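PDB 4EC6: conjugal transfer protein-like C-terminal domain-containing protein, which is of unknown function but probably serves as a VirB8-like, NTF2-like component of the type IV secretion machinery in conjugative transfer of plasmid pIP501. Local coordinates for residues A[66-71]-A[96-101]; A[118-123]-A[133-138]. One frame throughout, in Å; residues are numbered along the deposited sequence.

Contact 1: residues A[66-71]-A[96-101]; sequences TYYFSQ and KALGKT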
# COMPACT_ATOMS: atom_id res chain seq x y z
N THR A 66 -2.09 -6.61 -11.84
CA THR A 66 -2.70 -5.71 -12.76
C THR A 66 -2.86 -6.35 -14.15
O THR A 66 -3.90 -6.24 -14.76
CB THR A 66 -1.82 -4.48 -12.79
OG1 THR A 66 -1.99 -3.78 -11.54
CG2 THR A 66 -2.19 -3.59 -13.90
N TYR A 67 -1.85 -7.04 -14.67
CA TYR A 67 -1.98 -7.66 -15.97
C TYR A 67 -2.73 -9.01 -15.91
O TYR A 67 -3.55 -9.34 -16.74
CB TYR A 67 -0.59 -7.76 -16.62
CG TYR A 67 -0.11 -6.42 -17.01
CD1 TYR A 67 -0.72 -5.71 -18.09
CD2 TYR A 67 0.89 -5.78 -16.29
CE1 TYR A 67 -0.32 -4.42 -18.45
CE2 TYR A 67 1.30 -4.47 -16.64
CZ TYR A 67 0.68 -3.82 -17.71
OH TYR A 67 1.08 -2.59 -18.07
N TYR A 68 -2.50 -9.77 -14.87
CA TYR A 68 -3.17 -11.00 -14.68
C TYR A 68 -4.65 -10.79 -14.53
O TYR A 68 -5.41 -11.57 -15.03
CB TYR A 68 -2.61 -11.68 -13.43
CG TYR A 68 -3.13 -13.06 -13.23
CD1 TYR A 68 -2.79 -14.11 -14.13
CD2 TYR A 68 -3.94 -13.35 -12.13
CE1 TYR A 68 -3.28 -15.39 -13.94
CE2 TYR A 68 -4.44 -14.63 -11.94
CZ TYR A 68 -4.11 -15.62 -12.83
OH TYR A 68 -4.59 -16.83 -12.58
N PHE A 69 -5.06 -9.71 -13.87
CA PHE A 69 -6.50 -9.46 -13.71
C PHE A 69 -7.09 -8.57 -14.82
O PHE A 69 -8.25 -8.16 -14.73
CB PHE A 69 -6.86 -8.94 -12.31
CG PHE A 69 -7.04 -10.03 -11.30
CD1 PHE A 69 -8.30 -10.59 -11.06
CD2 PHE A 69 -5.95 -10.51 -10.60
CE1 PHE A 69 -8.46 -11.61 -10.13
CE2 PHE A 69 -6.10 -11.55 -9.70
CZ PHE A 69 -7.34 -12.10 -9.47
N SER A 70 -6.31 -8.29 -15.86
CA SER A 70 -6.80 -7.53 -16.97
C SER A 70 -8.01 -8.24 -17.58
O SER A 70 -8.13 -9.49 -17.59
CB SER A 70 -5.71 -7.42 -18.02
OG SER A 70 -6.31 -7.22 -19.30
N GLN A 71 -8.93 -7.44 -18.09
CA GLN A 71 -10.08 -8.05 -18.69
C GLN A 71 -10.09 -8.21 -20.20
O GLN A 71 -11.04 -8.76 -20.72
CB GLN A 71 -11.34 -7.39 -18.18
CG GLN A 71 -11.60 -7.91 -16.80
CD GLN A 71 -12.92 -7.43 -16.32
OE1 GLN A 71 -12.97 -6.57 -15.44
NE2 GLN A 71 -13.99 -7.96 -16.89
N LYS A 96 -6.67 -17.30 -19.82
CA LYS A 96 -7.55 -16.29 -20.39
C LYS A 96 -7.93 -15.26 -19.34
O LYS A 96 -7.78 -15.50 -18.13
CB LYS A 96 -8.83 -16.94 -20.93
CG LYS A 96 -8.64 -17.86 -22.11
CD LYS A 96 -9.76 -18.90 -22.16
CE LYS A 96 -9.27 -20.19 -22.83
NZ LYS A 96 -10.11 -21.40 -22.54
N ALA A 97 -8.48 -14.13 -19.79
CA ALA A 97 -9.03 -13.13 -18.89
C ALA A 97 -10.00 -13.88 -18.00
O ALA A 97 -10.69 -14.77 -18.46
CB ALA A 97 -9.74 -12.04 -19.67
N LEU A 98 -10.00 -13.57 -16.71
CA LEU A 98 -10.79 -14.34 -15.76
C LEU A 98 -12.19 -13.76 -15.57
O LEU A 98 -12.96 -14.35 -14.84
CB LEU A 98 -10.07 -14.41 -14.41
CG LEU A 98 -8.67 -15.00 -14.33
CD1 LEU A 98 -8.12 -14.83 -12.93
CD2 LEU A 98 -8.74 -16.48 -14.65
N GLY A 99 -12.50 -12.63 -16.20
CA GLY A 99 -13.81 -11.98 -16.04
C GLY A 99 -14.11 -11.39 -14.65
O GLY A 99 -15.28 -11.27 -14.25
N LYS A 100 -13.06 -11.03 -13.92
CA LYS A 100 -13.13 -10.55 -12.54
C LYS A 100 -12.45 -9.21 -12.47
O LYS A 100 -11.46 -9.00 -13.11
CB LYS A 100 -12.45 -11.55 -11.64
CG LYS A 100 -13.15 -12.90 -11.74
CD LYS A 100 -12.39 -14.03 -11.10
CE LYS A 100 -13.11 -14.57 -9.88
NZ LYS A 100 -12.80 -16.01 -9.74
N THR A 101 -13.03 -8.28 -11.73
CA THR A 101 -12.55 -6.93 -11.61
C THR A 101 -11.85 -6.71 -10.27
O THR A 101 -12.35 -7.04 -9.19
CB THR A 101 -13.73 -5.98 -11.70
OG1 THR A 101 -14.45 -6.24 -12.92
CG2 THR A 101 -13.26 -4.52 -11.63
O HOH W 1 -7.96 -11.60 -15.96
O HOH W 2 -10.26 -10.79 -14.70
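The side chain of Q71 leaves the backbone at chi1 -77° and runs on extended at chi2 -173°, which carries its amide to T101, whose OG1 lies beside its own backbone N. T101 OG1 donates to Q71 OE1 at 2.9 Å, arriving tilted about 31° out of the carbonyl plane. This is the one direct hydrogen bond between 66-71 and 96-101. Earlier in the second segment, CB of A97 sits 3.7 Å from both S70 O and Q71 O, and L98 sends CD1 to Y68, 3.8 Å from CE2.

Two waters fill in where the backbones do not pair. One accepts from L98 N at 2.9 Å; it lies 2.7 Å from both Y68 O, in the last helical residue, and S70 O, beyond it, with more acceptors around it than protons to give. Y68 O also takes a hydrogen bond from Y78 OH. The other accepts from K100 N and reaches F69 O only weakly.

F69 is where the chain leaves helix 54-68; residues 96-100 run alongside this exit and the chain enters strand 101-112 at T101. Y68 also touches L82 of helix 75-82, while the F69 ring packs on the sheet, against L123, I136 and L155.

Contact 2: residues A[118-123]-A[133-138]; sequences SVEYLL and MQKITF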
# COMPACT_ATOMS: atom_id res chain seq x y z
N SER A 118 7.04 -17.91 -2.18
CA SER A 118 5.61 -18.00 -2.39
C SER A 118 5.00 -16.71 -1.80
O SER A 118 5.21 -16.40 -0.61
CB SER A 118 5.08 -19.23 -1.67
OG SER A 118 3.68 -19.27 -1.81
N VAL A 119 4.27 -15.94 -2.62
CA VAL A 119 3.69 -14.69 -2.14
C VAL A 119 2.17 -14.78 -2.05
O VAL A 119 1.53 -15.45 -2.85
CB VAL A 119 4.13 -13.44 -2.97
CG1 VAL A 119 5.62 -13.42 -3.15
CG2 VAL A 119 3.51 -13.41 -4.35
N GLU A 120 1.57 -14.10 -1.10
CA GLU A 120 0.10 -14.03 -1.05
C GLU A 120 -0.38 -12.61 -1.03
O GLU A 120 0.28 -11.74 -0.47
CB GLU A 120 -0.41 -14.70 0.20
CG GLU A 120 0.12 -16.11 0.37
CD GLU A 120 -0.39 -16.78 1.63
OE1 GLU A 120 -1.04 -16.12 2.44
OE2 GLU A 120 -0.14 -17.97 1.81
N TYR A 121 -1.56 -12.40 -1.64
CA TYR A 121 -2.28 -11.13 -1.54
C TYR A 121 -3.74 -11.36 -1.17
O TYR A 121 -4.35 -12.38 -1.55
CB TYR A 121 -2.21 -10.36 -2.85
CG TYR A 121 -0.81 -10.03 -3.33
CD1 TYR A 121 -0.33 -8.72 -3.30
CD2 TYR A 121 0.04 -11.02 -3.82
CE1 TYR A 121 0.95 -8.40 -3.70
CE2 TYR A 121 1.32 -10.72 -4.25
CZ TYR A 121 1.76 -9.39 -4.19
OH TYR A 121 3.03 -9.10 -4.60
N LEU A 122 -4.33 -10.41 -0.46
CA LEU A 122 -5.78 -10.39 -0.27
C LEU A 122 -6.39 -9.45 -1.29
O LEU A 122 -5.90 -8.34 -1.44
CB LEU A 122 -6.15 -9.90 1.13
CG LEU A 122 -5.79 -10.87 2.22
CD1 LEU A 122 -6.70 -10.54 3.39
CD2 LEU A 122 -5.94 -12.35 1.81
N LEU A 123 -7.45 -9.87 -1.96
CA LEU A 123 -8.06 -9.08 -3.00
C LEU A 123 -9.54 -8.86 -2.72
O LEU A 123 -10.21 -9.71 -2.11
CB LEU A 123 -7.92 -9.81 -4.33
CG LEU A 123 -6.60 -10.44 -4.73
CD1 LEU A 123 -6.71 -11.25 -6.02
CD2 LEU A 123 -5.56 -9.35 -4.94
N MSE A 133 -14.07 -11.10 -0.84
CA MSE A 133 -12.69 -11.24 -0.44
C MSE A 133 -12.08 -12.51 -1.00
O MSE A 133 -12.60 -13.59 -0.81
CB MSE A 133 -12.68 -11.35 1.07
CG MSE A 133 -12.21 -10.04 1.65
SE MSE A 133 -11.72 -10.27 3.57
CE MSE A 133 -9.81 -9.91 3.28
N GLN A 134 -10.95 -12.38 -1.68
CA GLN A 134 -10.21 -13.57 -2.08
C GLN A 134 -8.74 -13.46 -1.69
O GLN A 134 -8.22 -12.38 -1.46
CB GLN A 134 -10.37 -13.84 -3.59
CG GLN A 134 -11.79 -14.28 -3.95
CD GLN A 134 -11.87 -15.18 -5.17
OE1 GLN A 134 -11.93 -14.71 -6.32
NE2 GLN A 134 -11.93 -16.48 -4.92
N LYS A 135 -8.10 -14.61 -1.58
CA LYS A 135 -6.66 -14.70 -1.50
C LYS A 135 -6.07 -15.30 -2.80
O LYS A 135 -6.66 -16.18 -3.42
CB LYS A 135 -6.24 -15.51 -0.30
CG LYS A 135 -4.81 -15.95 -0.37
CD LYS A 135 -4.24 -16.01 1.02
CE LYS A 135 -4.48 -17.34 1.67
NZ LYS A 135 -4.15 -17.16 3.12
N ILE A 136 -4.94 -14.76 -3.21
CA ILE A 136 -4.21 -15.24 -4.35
C ILE A 136 -2.76 -15.55 -3.93
O ILE A 136 -2.13 -14.75 -3.25
CB ILE A 136 -4.27 -14.25 -5.52
CG1 ILE A 136 -3.86 -14.97 -6.78
CG2 ILE A 136 -3.43 -13.00 -5.27
CD1 ILE A 136 -4.15 -14.19 -8.02
N THR A 137 -2.30 -16.73 -4.34
CA THR A 137 -0.99 -17.28 -4.04
C THR A 137 -0.29 -17.64 -5.38
O THR A 137 -0.91 -18.14 -6.32
CB THR A 137 -1.18 -18.54 -3.19
OG1 THR A 137 -2.13 -18.23 -2.19
CG2 THR A 137 0.09 -18.98 -2.49
N PHE A 138 0.99 -17.33 -5.49
CA PHE A 138 1.79 -17.75 -6.61
C PHE A 138 3.28 -17.65 -6.22
O PHE A 138 3.64 -16.97 -5.27
CB PHE A 138 1.47 -16.93 -7.85
CG PHE A 138 1.67 -15.45 -7.70
CD1 PHE A 138 2.89 -14.86 -8.06
CD2 PHE A 138 0.62 -14.61 -7.29
CE1 PHE A 138 3.07 -13.49 -7.97
CE2 PHE A 138 0.81 -13.22 -7.22
CZ PHE A 138 2.02 -12.66 -7.55
O HOH W 3 -1.74 -19.96 0.42
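M133 (selenomethionine) and L123 open the pairing: M133 CA makes a CA-H...O contact with L123 O. Next, Q134 and L123 exchange two backbone hydrogen bonds as an antiparallel hydrogen-bonded pair, L123 N to Q134 O at 2.7 Å and Q134 N to L123 O at 2.8 Å.

K135 faces L122 in a non-hydrogen-bonded pair, its CB against L122 CD2. Bends at chi2 and chi3 then swing the lysine chain across to E120, where K135 NZ meets E120 OE1 in a salt bridge whose hydrogen bond, at 3.3 Å, is weak. The same OE1 has a long, weak ion pair with K56 of the second subunit.

I136 pairs with Y121 through another double set of backbone bonds. I136 CG2, placed between the backbone N and the carbonyl carbon, packs against Y121 CB and L123 CD1, each at 3.8 Å. T137 stands beside E120, both side chains pointing the same way; a water donates to E120 OE2 and lies 3.2 Å from T137 OG1.

F138 closes the segment, paired with V119 by backbone bonds. With chi1 at 59° the F138 ring swings back over the strand pair, and V119 CG2 sits over one face, 3.7 Å from the centroid in a CH-pi contact. The Y121 ring meets it rim to rim, planes only 5° apart; Y121 OH bonds to D58 O.

These are the two central strands of the four-stranded antiparallel sheet, flanked by 101-112 and 147-157. The V119, Y121, I136 and F138 side packs on helix 54-68 through I57, F64, L65 and Y68, as expected of an NTF2-like fold. On the other side, L122 and M133 meet F160 and the second subunit.

Overall arrangement
Contact 1 closes before contact 2 opens along the chain, and their centres lie 15 Å apart, yet they meet where the end of helix 54-68 and the residues after it lie on the sheet, apolar for Y68 and F69, mixed for K100 on Q134. F69 makes two of the contacts at the junction: F69 CZ reaches L123 CD1 at 3.6 Å and F69 CE2 reaches I136 CD1 at 3.7 Å. Y68 adds its CE2, 3.9 Å from the same I136 CD1. K100 CE packs on Q134 OE1 at 3.8 Å. Thus contact 1 rests on the L123, Q134 and I136 side of contact 2, whereas the E120, L122 and K135 side faces away from it.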